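Local coordinates for signal transduction protein TRAP (Staphylococcus aureus, PDB 4AE5) that probably acts in signal transduction as a regulator of staphylococcal pathogenesis, its phosphorylated form activating the agr system, RNAIII synthesis and virulence-factor expression, at residues Phe27-Ser32 / His66-Ile71; Phe38-Gly43 / Ser102-Arg107; Lys57-Phe62 / Asn93-Gly98; Phe118-Arg123 / Glu127-Ser132. All coordinates share one frame; numbering follows the deposited sequence.

Contact 1. Residues Phe27-Ser32 / His66-Ile71; sequences FQFSAS and HFYCAI
Phe29 and Tyr68 meet in an offset edge-to-face pair inside the closed antiparallel barrel. Their strands, 27-30 and 67-73, are not hydrogen-bonded to one another; strand 158-164 runs between them in the sheet and bonds to both, and its Leu162 also touches Phe29. Aromatic packing carries the contact, on the inner side of the sheet and past the intervening strand. Tyr68 turns the CD1-CE1 edge of its ring toward the face of Phe29, with the planes at 71° and the centroids 5.1 Å apart. The approach is offset toward the outer end of the Phe29 ring, where CZ lies 3.4 Å from Tyr68 CE1 and CE2 lies 3.6 Å from Tyr68 CD1. Both side chains set out toward the opposite strand, and CG anti to the carbonyl carbon (chi1 -54° in Phe29, -67° in Tyr68) lets the rings meet. Polar groups contribute little between the two segments. The Tyr68 hydroxyl is engaged by the backbone N of Ser63, beyond the ring pair. His66 O is buried with no polar partner in the model, and Phe29 CE2 lies against it at 3.5 Å.

Contact 2. Residues Phe38-Gly43 / Ser102-Arg107; sequences FEETDG and SYRLLR
Glu40 and Arg104 form a side-on, two-pronged salt bridge that spans strands 35-41 and 100-108. Arg104 NE gives its N-H to Glu40 OE2 at 2.8 Å, in a fairly straight bond (158°). Arg104 NH2 gives one to Glu40 OE1 at 2.9 Å. Each oxygen receives its donor on the syn lone pair, and the two flat groups are turned only 11° from coplanarity. A weak third bond runs from Arg104 NE to Glu40 OE1 at 3.2 Å. Two further acceptors fix the rotation of the guanidinium: NH1 bonds to Tyr103 O at 3.0 Å, reaching it from above the carbonyl plane, while NH2 also bonds to Gly60 O. All three guanidinium nitrogens are thus engaged, and Phe62 adds a cation-pi contact. The opposite charges, held this close, would probably stabilise each other's ionised form. At the strand's end, Thr41 OG1 accepts from Gly43 N at 2.8 Å, closing an ST turn. The pair is a partly buried ion pair bridging non-adjacent strands of an antiparallel beta-barrel.

Contact 3. Residues Lys57-Phe62 / Asn93-Gly98; sequences KEIGEF and NFRNFG
Arg95 NH2 is salt-bridged to Asp92 and at the same time rests 3.7 Å from Ile59 CG1, joining the 3-10 segment ahead of strand 100-108 to the end of barrel strand 51-59. The guanidinium lies flat over the isoleucine: Ile59 CG2 sits 3.8 Å above its plane, near the centre of the group, while Ile59 CD1 lies 3.8 Å from Arg95 NH2. Arg95 runs out with CG anti to the backbone N and then bends at chi3 (-65°), which lays its guanidinium over Ile59. Asp92 thus holds the charge of a group whose face covers an apolar side chain, and the exposed arginine roofs Ile59. The 3-10 turn that presents these residues is closed by two backbone bonds, Asn96 N to Asn93 O at 2.9 Å and Phe97 N to Phe94 O at 3.0 Å. From the same turn comes the buried ring of Phe94. This ring also packs edge-to-face with Tyr103 of strand 100-108. Its outer end only grazes the isoleucine, with Phe94 CE1 4.0 Å and Phe94 CZ 4.2 Å from Ile59 CD1.

Contact 4. Residues Phe118-Arg123 / Glu127-Ser132; sequences FGFADR and EDFKQS
Phe129 reaches from helix 123-131 toward Phe118 and Phe120 of strand 114-120, completing an aromatic cluster. Its CB starts 3.7 Å from Phe120 CZ, CG follows at 3.6 Å from that atom, and CD2 comes closer to it, at 3.4 Å. These two rings are nearly parallel (26°) but slid apart, so they hardly overlap. On the other edge, CD1 packs on Phe97 CD2 and CE1 on Phe94 CB. At the tip, CE2 stands over the centre of the Phe118 ring, 3.6 Å above its plane, and CZ lies 3.9 Å from Phe118 CE1: an edge-to-face stack at 72°. Near the helix start, Glu127 N bonds to Arg123 O at 3.0 Å, and Asp122 caps Ala125 N. Glu127 OE1 lies 3.1 Å from Arg123 NH2, over a guanidinium face, where no N-H points at it; the salt bridge is one of charge alone. Glu127 OE2 instead bonds to Tyr161 OH. Helix 123-131, directly following strand 114-120, thus folds back over it, next to strands 67-73 and 158-164.

How the contacts relate
All four contacts draw on one antiparallel sheet closed into a barrel. Contacts 1 and 2, with centres about 14 Å apart, lie inside it and are joined by the hydrogen-bonded neighbours 27-30 (contact 1) and 35-41 (contact 2). Contacts 3 and 4, about 11 Å apart, pack the 3-10 segment and helix 123-131 onto strands 51-59 and 114-120. Contact 2 lies about 19 Å from contact 4, across the chain's centre. Along the chain, contact 1 interleaves with contacts 2 and 3, contact 3 nests inside contact 2, and contact 4 follows them all. Segments distant in sequence are therefore brought together: strands 67-73, 100-108 and 114-120 of the ABM range complete the barrel with the N-terminal strands and strand 158-164.

Contact 1. Residues Phe27-Ser32 / His66-Ile71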
loop_
_atom_site.group_PDB
_atom_site.type_symbol
_atom_site.label_atom_id
_atom_site.label_comp_id
_atom_site.label_asym_id
_atom_site.label_seq_id
_atom_site.Cartn_x
_atom_site.Cartn_y
_atom_site.Cartn_z
ATOM N N PHE A 27 -10.258 -2.385 6.350
ATOM C CA PHE A 27 -9.067 -2.527 7.248
ATOM C C PHE A 27 -8.649 -1.110 7.709
ATOM O O PHE A 27 -8.305 -0.229 6.902
ATOM C CB PHE A 27 -7.955 -3.261 6.487
ATOM C CG PHE A 27 -8.363 -4.680 6.084
ATOM C CD1 PHE A 27 -8.273 -5.721 7.006
ATOM C CD2 PHE A 27 -8.903 -4.938 4.838
ATOM C CE1 PHE A 27 -8.653 -7.036 6.667
ATOM C CE2 PHE A 27 -9.307 -6.254 4.484
ATOM C CZ PHE A 27 -9.169 -7.294 5.395
ATOM N N GLN A 28 -8.708 -0.881 8.994
ATOM C CA GLN A 28 -8.437 0.484 9.512
ATOM C C GLN A 28 -7.148 0.483 10.337
ATOM O O GLN A 28 -6.891 -0.503 11.079
ATOM C CB GLN A 28 -9.612 0.945 10.424
ATOM C CG GLN A 28 -9.325 2.350 10.957
ATOM C CD GLN A 28 -10.439 2.951 11.810
ATOM O OE1 GLN A 28 -11.335 2.241 12.302
ATOM N NE2 GLN A 28 -10.314 4.270 12.054
ATOM N N PHE A 29 -6.299 1.523 10.169
ATOM C CA PHE A 29 -5.036 1.617 10.890
ATOM C C PHE A 29 -4.697 3.022 11.312
ATOM O O PHE A 29 -5.257 3.972 10.775
ATOM C CB PHE A 29 -3.850 1.154 10.015
ATOM C CG PHE A 29 -4.051 -0.216 9.441
ATOM C CD1 PHE A 29 -4.807 -0.391 8.268
ATOM C CD2 PHE A 29 -3.484 -1.312 10.045
ATOM C CE1 PHE A 29 -5.045 -1.664 7.746
ATOM C CE2 PHE A 29 -3.681 -2.598 9.504
ATOM C CZ PHE A 29 -4.496 -2.775 8.373
ATOM N N SER A 30 -3.754 3.111 12.272
ATOM C CA SER A 30 -3.252 4.401 12.807
ATOM C C SER A 30 -1.917 4.764 12.149
ATOM O O SER A 30 -0.993 3.918 12.130
ATOM C CB SER A 30 -3.135 4.358 14.344
ATOM O OG SER A 30 -2.869 5.690 14.778
ATOM N N ALA A 31 -1.852 5.950 11.525
ATOM C CA ALA A 31 -0.611 6.462 10.909
ATOM C C ALA A 31 -0.206 7.610 11.808
ATOM O O ALA A 31 -0.981 8.007 12.691
ATOM C CB ALA A 31 -0.821 6.935 9.429
ATOM N N SER A 32 0.987 8.157 11.618
ATOM C CA SER A 32 1.454 9.184 12.569
ATOM C C SER A 32 0.793 10.493 12.302
ATOM O O SER A 32 0.732 11.367 13.193
ATOM C CB SER A 32 2.986 9.342 12.486
ATOM O OG SER A 32 3.361 9.676 11.171
ATOM N N HIS A 66 -1.756 -6.773 11.197
ATOM C CA HIS A 66 -0.431 -6.569 10.555
ATOM C C HIS A 66 0.061 -5.114 10.537
ATOM O O HIS A 66 -0.758 -4.140 10.579
ATOM C CB HIS A 66 -0.416 -7.123 9.122
ATOM C CG HIS A 66 -0.616 -8.657 8.997
ATOM N ND1 HIS A 66 -0.654 -9.508 10.065
ATOM C CD2 HIS A 66 -0.848 -9.429 7.877
ATOM C CE1 HIS A 66 -0.812 -10.793 9.616
ATOM N NE2 HIS A 66 -0.940 -10.728 8.272
ATOM N N PHE A 67 1.369 -4.923 10.396
ATOM C CA PHE A 67 1.953 -3.576 10.160
ATOM C C PHE A 67 2.028 -3.420 8.643
ATOM O O PHE A 67 2.342 -4.367 7.930
ATOM C CB PHE A 67 3.376 -3.545 10.691
ATOM C CG PHE A 67 4.174 -2.340 10.274
ATOM C CD1 PHE A 67 4.142 -1.193 11.087
ATOM C CD2 PHE A 67 4.979 -2.345 9.106
ATOM C CE1 PHE A 67 4.876 -0.069 10.725
ATOM C CE2 PHE A 67 5.690 -1.201 8.728
ATOM C CZ PHE A 67 5.636 -0.069 9.545
ATOM N N TYR A 68 1.710 -2.246 8.142
ATOM C CA TYR A 68 1.882 -1.966 6.706
ATOM C C TYR A 68 2.764 -0.744 6.501
ATOM O O TYR A 68 2.669 0.227 7.287
ATOM C CB TYR A 68 0.525 -1.719 6.045
ATOM C CG TYR A 68 -0.307 -2.963 6.024
ATOM C CD1 TYR A 68 -1.149 -3.305 7.101
ATOM C CD2 TYR A 68 -0.238 -3.820 4.946
ATOM C CE1 TYR A 68 -1.863 -4.507 7.122
ATOM C CE2 TYR A 68 -0.954 -5.002 4.917
ATOM C CZ TYR A 68 -1.817 -5.326 6.022
ATOM O OH TYR A 68 -2.479 -6.545 5.992
ATOM N N CYS A 69 3.595 -0.777 5.475
ATOM C CA CYS A 69 4.160 0.432 4.918
ATOM C C CYS A 69 3.574 0.733 3.523
ATOM O O CYS A 69 3.627 -0.146 2.658
ATOM C CB CYS A 69 5.690 0.324 4.802
ATOM S SG CYS A 69 6.474 1.907 4.294
ATOM N N ALA A 70 3.022 1.925 3.361
ATOM C CA ALA A 70 2.580 2.477 2.103
ATOM C C ALA A 70 3.708 3.339 1.524
ATOM O O ALA A 70 4.160 4.327 2.153
ATOM C CB ALA A 70 1.321 3.313 2.267
ATOM N N ILE A 71 4.180 2.953 0.353
ATOM C CA ILE A 71 5.252 3.738 -0.319
ATOM C C ILE A 71 4.629 4.498 -1.450
ATOM O O ILE A 71 4.003 3.901 -2.303
ATOM C CB ILE A 71 6.385 2.850 -0.892
ATOM C CG1 ILE A 71 6.880 1.940 0.225
ATOM C CG2 ILE A 71 7.515 3.726 -1.519
ATOM C CD1 ILE A 71 7.815 0.825 -0.267
#

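Contact 2. Residues Phe38-Gly43 / Ser102-Arg107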
loop_
_atom_site.group_PDB
_atom_site.type_symbol
_atom_site.label_atom_id
_atom_site.label_comp_id
_atom_site.label_asym_id
_atom_site.label_seq_id
_atom_site.Cartn_x
_atom_site.Cartn_y
_atom_site.Cartn_z
ATOM N N PHE A 38 -9.019 1.178 4.313
ATOM C CA PHE A 38 -9.090 0.707 2.876
ATOM C C PHE A 38 -9.899 -0.584 2.705
ATOM O O PHE A 38 -10.088 -1.334 3.691
ATOM C CB PHE A 38 -7.690 0.595 2.230
ATOM C CG PHE A 38 -6.750 -0.399 2.899
ATOM C CD1 PHE A 38 -6.792 -1.764 2.574
ATOM C CD2 PHE A 38 -5.787 0.024 3.841
ATOM C CE1 PHE A 38 -5.933 -2.699 3.217
ATOM C CE2 PHE A 38 -4.925 -0.887 4.462
ATOM C CZ PHE A 38 -4.986 -2.241 4.168
ATOM N N GLU A 39 -10.358 -0.822 1.471
ATOM C CA GLU A 39 -10.970 -2.073 1.097
ATOM C C GLU A 39 -10.519 -2.365 -0.289
ATOM O O GLU A 39 -10.278 -1.467 -1.056
ATOM C CB GLU A 39 -12.531 -2.057 1.166
ATOM C CG GLU A 39 -13.193 -0.980 0.333
ATOM C CD GLU A 39 -14.725 -1.085 0.346
ATOM O OE1 GLU A 39 -15.282 -2.136 0.678
ATOM O OE2 GLU A 39 -15.376 -0.104 0.073
ATOM N N GLU A 40 -10.449 -3.638 -0.614
ATOM C CA GLU A 40 -10.059 -4.079 -1.935
ATOM C C GLU A 40 -11.218 -4.898 -2.504
ATOM O O GLU A 40 -11.619 -5.921 -1.909
ATOM C CB GLU A 40 -8.855 -4.998 -1.740
ATOM C CG GLU A 40 -8.286 -5.644 -2.990
ATOM C CD GLU A 40 -6.916 -6.250 -2.623
ATOM O OE1 GLU A 40 -6.810 -7.332 -1.983
ATOM O OE2 GLU A 40 -5.958 -5.574 -2.884
ATOM N N THR A 41 -11.696 -4.555 -3.695
ATOM C CA THR A 41 -12.860 -5.272 -4.217
ATOM C C THR A 41 -12.976 -5.017 -5.705
ATOM O O THR A 41 -12.566 -3.940 -6.179
ATOM C CB THR A 41 -14.176 -4.790 -3.513
ATOM O OG1 THR A 41 -15.321 -5.456 -4.046
ATOM C CG2 THR A 41 -14.382 -3.307 -3.679
ATOM N N ASP A 42 -13.556 -5.976 -6.446
ATOM C CA ASP A 42 -13.960 -5.633 -7.781
ATOM C C ASP A 42 -15.387 -5.062 -7.855
ATOM O O ASP A 42 -15.885 -4.874 -8.953
ATOM C CB ASP A 42 -13.795 -6.835 -8.746
ATOM C CG ASP A 42 -14.668 -7.979 -8.370
ATOM O OD1 ASP A 42 -15.441 -7.874 -7.372
ATOM O OD2 ASP A 42 -14.605 -8.994 -9.074
ATOM N N GLY A 43 -16.066 -4.829 -6.722
ATOM C CA GLY A 43 -17.414 -4.219 -6.777
ATOM C C GLY A 43 -17.456 -2.737 -6.406
ATOM O O GLY A 43 -16.494 -2.002 -6.638
ATOM N N SER A 102 2.263 -9.678 3.204
ATOM C CA SER A 102 1.603 -9.318 1.959
ATOM C C SER A 102 2.297 -8.263 1.136
ATOM O O SER A 102 3.120 -7.427 1.611
ATOM C CB SER A 102 0.115 -8.912 2.282
ATOM O OG SER A 102 0.154 -7.728 3.087
ATOM N N TYR A 103 1.870 -8.160 -0.101
ATOM C CA TYR A 103 2.400 -7.171 -1.041
ATOM C C TYR A 103 1.265 -6.735 -2.008
ATOM O O TYR A 103 0.453 -7.596 -2.454
ATOM C CB TYR A 103 3.464 -7.842 -1.921
ATOM C CG TYR A 103 4.001 -7.005 -3.029
ATOM C CD1 TYR A 103 4.708 -5.845 -2.757
ATOM C CD2 TYR A 103 3.810 -7.350 -4.354
ATOM C CE1 TYR A 103 5.292 -5.071 -3.759
ATOM C CE2 TYR A 103 4.344 -6.558 -5.356
ATOM C CZ TYR A 103 5.102 -5.448 -5.063
ATOM O OH TYR A 103 5.656 -4.665 -6.042
ATOM N N ARG A 104 1.228 -5.452 -2.312
ATOM C CA ARG A 104 0.381 -4.849 -3.356
ATOM C C ARG A 104 1.108 -3.794 -4.152
ATOM O O ARG A 104 1.674 -2.792 -3.589
ATOM C CB ARG A 104 -0.926 -4.231 -2.794
ATOM C CG ARG A 104 -1.914 -5.098 -2.006
ATOM C CD ARG A 104 -2.558 -6.177 -2.938
ATOM N NE ARG A 104 -3.610 -6.936 -2.232
ATOM C CZ ARG A 104 -3.380 -8.015 -1.489
ATOM N NH1 ARG A 104 -2.133 -8.489 -1.314
ATOM N NH2 ARG A 104 -4.397 -8.660 -0.928
ATOM N N LEU A 105 1.123 -3.995 -5.480
ATOM C CA LEU A 105 1.512 -2.975 -6.423
ATOM C C LEU A 105 0.275 -2.284 -7.038
ATOM O O LEU A 105 -0.634 -2.967 -7.590
ATOM C CB LEU A 105 2.437 -3.535 -7.509
ATOM C CG LEU A 105 2.832 -2.599 -8.630
ATOM C CD1 LEU A 105 3.789 -1.535 -8.042
ATOM C CD2 LEU A 105 3.531 -3.405 -9.773
ATOM N N LEU A 106 0.202 -0.963 -6.913
ATOM C CA LEU A 106 -1.081 -0.215 -7.121
ATOM C C LEU A 106 -0.903 0.881 -8.148
ATOM O O LEU A 106 -0.018 1.766 -7.991
ATOM C CB LEU A 106 -1.568 0.419 -5.816
ATOM C CG LEU A 106 -1.746 -0.613 -4.679
ATOM C CD1 LEU A 106 -2.082 0.091 -3.346
ATOM C CD2 LEU A 106 -2.867 -1.613 -5.045
ATOM N N ARG A 107 -1.688 0.791 -9.230
ATOM C CA ARG A 107 -1.673 1.798 -10.314
ATOM C C ARG A 107 -2.773 2.850 -10.078
ATOM O O ARG A 107 -3.968 2.517 -10.020
ATOM C CB ARG A 107 -1.933 1.151 -11.689
ATOM C CG ARG A 107 -2.020 2.215 -12.800
ATOM C CD ARG A 107 -2.763 1.698 -14.022
ATOM N NE ARG A 107 -1.976 0.676 -14.697
ATOM C CZ ARG A 107 -2.447 -0.502 -15.100
ATOM N NH1 ARG A 107 -3.738 -0.816 -14.921
ATOM N NH2 ARG A 107 -1.652 -1.352 -15.733
#

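Contact 3. Residues Lys57-Phe62 / Asn93-Gly98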
loop_
_atom_site.group_PDB
_atom_site.type_symbol
_atom_site.label_atom_id
_atom_site.label_comp_id
_atom_site.label_asym_id
_atom_site.label_seq_id
_atom_site.Cartn_x
_atom_site.Cartn_y
_atom_site.Cartn_z
ATOM N N LYS A 57 -0.439 -6.148 -9.054
ATOM C CA LYS A 57 0.074 -7.405 -8.534
ATOM C C LYS A 57 -0.203 -7.488 -7.038
ATOM O O LYS A 57 -0.194 -6.454 -6.356
ATOM C CB LYS A 57 1.601 -7.523 -8.769
ATOM C CG LYS A 57 2.073 -8.951 -8.447
ATOM C CD LYS A 57 3.552 -9.197 -8.325
ATOM C CE LYS A 57 4.335 -8.749 -9.530
ATOM N NZ LYS A 57 5.612 -9.532 -9.432
ATOM N N GLU A 58 -0.388 -8.726 -6.548
ATOM C CA GLU A 58 -0.677 -9.000 -5.145
ATOM C C GLU A 58 -0.073 -10.361 -4.706
ATOM O O GLU A 58 0.071 -11.323 -5.528
ATOM C CB GLU A 58 -2.197 -9.003 -4.919
ATOM C CG GLU A 58 -2.952 -9.972 -5.848
ATOM C CD GLU A 58 -4.469 -9.936 -5.611
ATOM O OE1 GLU A 58 -4.926 -10.345 -4.522
ATOM O OE2 GLU A 58 -5.223 -9.480 -6.504
ATOM N N ILE A 59 0.299 -10.416 -3.427
ATOM C CA ILE A 59 0.664 -11.642 -2.748
ATOM C C ILE A 59 0.014 -11.540 -1.366
ATOM O O ILE A 59 0.143 -10.500 -0.682
ATOM C CB ILE A 59 2.210 -11.718 -2.571
ATOM C CG1 ILE A 59 2.941 -11.663 -3.921
ATOM C CG2 ILE A 59 2.602 -12.805 -1.583
ATOM C CD1 ILE A 59 4.415 -11.324 -3.813
ATOM N N GLY A 60 -0.646 -12.590 -0.905
ATOM C CA GLY A 60 -1.104 -12.613 0.512
ATOM C C GLY A 60 -2.398 -11.833 0.821
ATOM O O GLY A 60 -2.895 -11.027 -0.001
ATOM N N GLU A 61 -2.942 -12.056 1.997
ATOM C CA GLU A 61 -4.196 -11.409 2.392
ATOM C C GLU A 61 -3.959 -10.295 3.387
ATOM O O GLU A 61 -3.005 -10.348 4.170
ATOM C CB GLU A 61 -5.172 -12.431 2.989
ATOM C CG GLU A 61 -5.375 -13.633 2.081
ATOM C CD GLU A 61 -6.466 -13.394 1.054
ATOM O OE1 GLU A 61 -7.651 -13.309 1.467
ATOM O OE2 GLU A 61 -6.148 -13.312 -0.158
ATOM N N PHE A 62 -4.860 -9.318 3.415
ATOM C CA PHE A 62 -4.786 -8.282 4.458
ATOM C C PHE A 62 -5.221 -8.789 5.829
ATOM O O PHE A 62 -6.032 -9.706 5.926
ATOM C CB PHE A 62 -5.722 -7.102 4.083
ATOM C CG PHE A 62 -5.322 -6.377 2.872
ATOM C CD1 PHE A 62 -4.006 -5.982 2.705
ATOM C CD2 PHE A 62 -6.272 -6.065 1.884
ATOM C CE1 PHE A 62 -3.591 -5.298 1.569
ATOM C CE2 PHE A 62 -5.854 -5.398 0.744
ATOM C CZ PHE A 62 -4.524 -4.984 0.591
ATOM N N ASN A 93 11.391 -12.944 -4.393
ATOM C CA ASN A 93 12.027 -13.661 -3.282
ATOM C C ASN A 93 11.791 -13.050 -1.899
ATOM O O ASN A 93 11.869 -13.723 -0.919
ATOM C CB ASN A 93 13.514 -13.832 -3.490
ATOM C CG ASN A 93 14.159 -14.705 -2.439
ATOM O OD1 ASN A 93 13.628 -15.717 -2.062
ATOM N ND2 ASN A 93 15.299 -14.303 -1.966
ATOM N N PHE A 94 11.495 -11.763 -1.896
ATOM C CA PHE A 94 11.149 -11.030 -0.699
ATOM C C PHE A 94 10.003 -11.655 0.053
ATOM O O PHE A 94 9.898 -11.515 1.207
ATOM C CB PHE A 94 10.900 -9.549 -0.997
ATOM C CG PHE A 94 9.753 -9.264 -1.919
ATOM C CD1 PHE A 94 8.465 -9.363 -1.489
ATOM C CD2 PHE A 94 9.969 -8.822 -3.210
ATOM C CE1 PHE A 94 7.413 -9.075 -2.313
ATOM C CE2 PHE A 94 8.914 -8.514 -4.046
ATOM C CZ PHE A 94 7.636 -8.644 -3.592
ATOM N N ARG A 95 9.172 -12.390 -0.665
ATOM C CA ARG A 95 8.076 -13.094 -0.037
ATOM C C ARG A 95 8.530 -14.097 1.040
ATOM O O ARG A 95 7.768 -14.463 1.933
ATOM C CB ARG A 95 7.347 -13.836 -1.133
ATOM C CG ARG A 95 6.243 -14.758 -0.693
ATOM C CD ARG A 95 6.086 -15.854 -1.792
ATOM N NE ARG A 95 5.635 -15.300 -3.072
ATOM C CZ ARG A 95 4.429 -15.532 -3.645
ATOM N NH1 ARG A 95 3.493 -16.285 -3.060
ATOM N NH2 ARG A 95 4.158 -14.984 -4.826
ATOM N N ASN A 96 9.777 -14.522 0.954
ATOM C CA ASN A 96 10.313 -15.434 1.978
ATOM C C ASN A 96 11.095 -14.779 3.113
ATOM O O ASN A 96 11.560 -15.487 4.019
ATOM C CB ASN A 96 11.224 -16.454 1.331
ATOM C CG ASN A 96 10.493 -17.265 0.326
ATOM O OD1 ASN A 96 10.885 -17.271 -0.808
ATOM N ND2 ASN A 96 9.354 -17.842 0.717
ATOM N N PHE A 97 11.211 -13.467 3.085
ATOM C CA PHE A 97 11.919 -12.749 4.171
ATOM C C PHE A 97 11.165 -12.800 5.509
ATOM O O PHE A 97 9.932 -12.834 5.585
ATOM C CB PHE A 97 12.217 -11.298 3.717
ATOM C CG PHE A 97 13.370 -11.148 2.752
ATOM C CD1 PHE A 97 13.672 -12.113 1.791
ATOM C CD2 PHE A 97 14.177 -10.030 2.825
ATOM C CE1 PHE A 97 14.730 -11.940 0.905
ATOM C CE2 PHE A 97 15.230 -9.854 1.950
ATOM C CZ PHE A 97 15.486 -10.794 0.976
ATOM N N GLY A 98 11.919 -12.827 6.608
ATOM C CA GLY A 98 11.310 -12.966 7.932
ATOM C C GLY A 98 10.201 -11.955 8.170
ATOM O O GLY A 98 10.310 -10.766 7.824
#

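Contact 4. Residues Phe118-Arg123 / Glu127-Ser132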
loop_
_atom_site.group_PDB
_atom_site.type_symbol
_atom_site.label_atom_id
_atom_site.label_comp_id
_atom_site.label_asym_id
_atom_site.label_seq_id
_atom_site.Cartn_x
_atom_site.Cartn_y
_atom_site.Cartn_z
ATOM N N PHE A 118 3.463 -2.874 1.644
ATOM C CA PHE A 118 4.161 -4.001 2.210
ATOM C C PHE A 118 3.524 -4.269 3.558
ATOM O O PHE A 118 3.421 -3.370 4.425
ATOM C CB PHE A 118 5.674 -3.772 2.346
ATOM C CG PHE A 118 6.464 -4.018 1.081
ATOM C CD1 PHE A 118 6.557 -5.315 0.498
ATOM C CD2 PHE A 118 7.123 -2.939 0.436
ATOM C CE1 PHE A 118 7.368 -5.526 -0.646
ATOM C CE2 PHE A 118 7.928 -3.160 -0.694
ATOM C CZ PHE A 118 7.964 -4.463 -1.273
ATOM N N GLY A 119 2.985 -5.470 3.694
ATOM C CA GLY A 119 2.474 -5.958 4.982
ATOM C C GLY A 119 3.463 -6.875 5.672
ATOM O O GLY A 119 3.945 -7.889 5.111
ATOM N N PHE A 120 3.753 -6.567 6.926
ATOM C CA PHE A 120 4.692 -7.452 7.680
ATOM C C PHE A 120 4.146 -7.723 9.082
ATOM O O PHE A 120 3.216 -7.028 9.534
ATOM C CB PHE A 120 6.073 -6.772 7.772
ATOM C CG PHE A 120 6.998 -7.047 6.632
ATOM C CD1 PHE A 120 6.806 -6.392 5.396
ATOM C CD2 PHE A 120 8.044 -7.930 6.755
ATOM C CE1 PHE A 120 7.655 -6.607 4.362
ATOM C CE2 PHE A 120 8.898 -8.167 5.697
ATOM C CZ PHE A 120 8.696 -7.539 4.492
ATOM N N ALA A 121 4.750 -8.727 9.779
ATOM C CA ALA A 121 4.401 -9.052 11.203
ATOM C C ALA A 121 4.391 -7.800 12.082
ATOM O O ALA A 121 3.474 -7.595 12.875
ATOM C CB ALA A 121 5.406 -10.100 11.800
ATOM N N ASP A 122 5.438 -6.990 11.974
ATOM C CA ASP A 122 5.554 -5.756 12.765
ATOM C C ASP A 122 6.470 -4.745 12.116
ATOM O O ASP A 122 7.061 -5.006 11.097
ATOM C CB ASP A 122 6.036 -6.073 14.246
ATOM C CG ASP A 122 7.399 -6.763 14.311
ATOM O OD1 ASP A 122 8.233 -6.622 13.427
ATOM O OD2 ASP A 122 7.730 -7.363 15.392
ATOM N N ARG A 123 6.650 -3.597 12.748
ATOM C CA ARG A 123 7.450 -2.561 12.185
ATOM C C ARG A 123 8.863 -2.965 12.038
ATOM O O ARG A 123 9.478 -2.622 11.015
ATOM C CB ARG A 123 7.405 -1.322 13.078
ATOM C CG ARG A 123 8.250 -0.193 12.544
ATOM C CD ARG A 123 8.120 0.939 13.535
ATOM N NE ARG A 123 9.341 1.668 13.574
ATOM C CZ ARG A 123 10.190 1.602 14.596
ATOM N NH1 ARG A 123 9.912 0.846 15.652
ATOM N NH2 ARG A 123 11.303 2.309 14.559
ATOM N N GLU A 127 11.369 -2.814 8.664
ATOM C CA GLU A 127 12.590 -2.002 8.651
ATOM C C GLU A 127 13.852 -2.817 8.421
ATOM O O GLU A 127 14.748 -2.355 7.757
ATOM C CB GLU A 127 12.697 -1.167 9.947
ATOM C CG GLU A 127 11.597 -0.135 10.013
ATOM C CD GLU A 127 11.757 0.914 11.066
ATOM O OE1 GLU A 127 12.315 0.633 12.134
ATOM O OE2 GLU A 127 11.300 2.055 10.784
ATOM N N ASP A 128 13.864 -4.063 8.890
ATOM C CA ASP A 128 14.934 -5.003 8.505
ATOM C C ASP A 128 14.941 -5.334 6.989
ATOM O O ASP A 128 15.972 -5.355 6.343
ATOM C CB ASP A 128 14.837 -6.250 9.362
ATOM C CG ASP A 128 15.194 -5.942 10.813
ATOM O OD1 ASP A 128 15.769 -4.854 10.998
ATOM O OD2 ASP A 128 14.784 -6.627 11.742
ATOM N N PHE A 129 13.758 -5.527 6.437
ATOM C CA PHE A 129 13.645 -5.839 5.020
ATOM C C PHE A 129 14.088 -4.604 4.202
ATOM O O PHE A 129 14.825 -4.669 3.154
ATOM C CB PHE A 129 12.179 -6.256 4.721
ATOM C CG PHE A 129 11.785 -6.147 3.249
ATOM C CD1 PHE A 129 12.441 -6.909 2.320
ATOM C CD2 PHE A 129 10.721 -5.315 2.829
ATOM C CE1 PHE A 129 12.128 -6.864 0.983
ATOM C CE2 PHE A 129 10.367 -5.283 1.464
ATOM C CZ PHE A 129 11.072 -6.061 0.566
ATOM N N LYS A 130 13.693 -3.454 4.690
ATOM C CA LYS A 130 14.009 -2.230 3.988
ATOM C C LYS A 130 15.530 -2.001 3.819
ATOM O O LYS A 130 16.023 -1.312 2.887
ATOM C CB LYS A 130 13.312 -1.062 4.731
ATOM C CG LYS A 130 13.862 0.298 4.363
ATOM C CD LYS A 130 12.839 1.396 4.621
ATOM C CE LYS A 130 12.361 1.524 6.023
ATOM N NZ LYS A 130 12.168 3.036 6.334
ATOM N N GLN A 131 16.304 -2.519 4.745
ATOM C CA GLN A 131 17.743 -2.452 4.569
ATOM C C GLN A 131 18.355 -3.452 3.624
ATOM O O GLN A 131 19.532 -3.306 3.256
ATOM C CB GLN A 131 18.429 -2.596 5.930
ATOM C CG GLN A 131 17.833 -1.719 6.993
ATOM C CD GLN A 131 18.453 -2.019 8.313
ATOM O OE1 GLN A 131 19.610 -1.695 8.494
ATOM N NE2 GLN A 131 17.703 -2.629 9.250
ATOM N N SER A 132 17.656 -4.510 3.263
ATOM C CA SER A 132 18.267 -5.547 2.452
ATOM C C SER A 132 18.503 -4.981 1.033
ATOM O O SER A 132 17.797 -4.032 0.590
ATOM C CB SER A 132 17.311 -6.755 2.297
ATOM O OG SER A 132 16.088 -6.360 1.619
#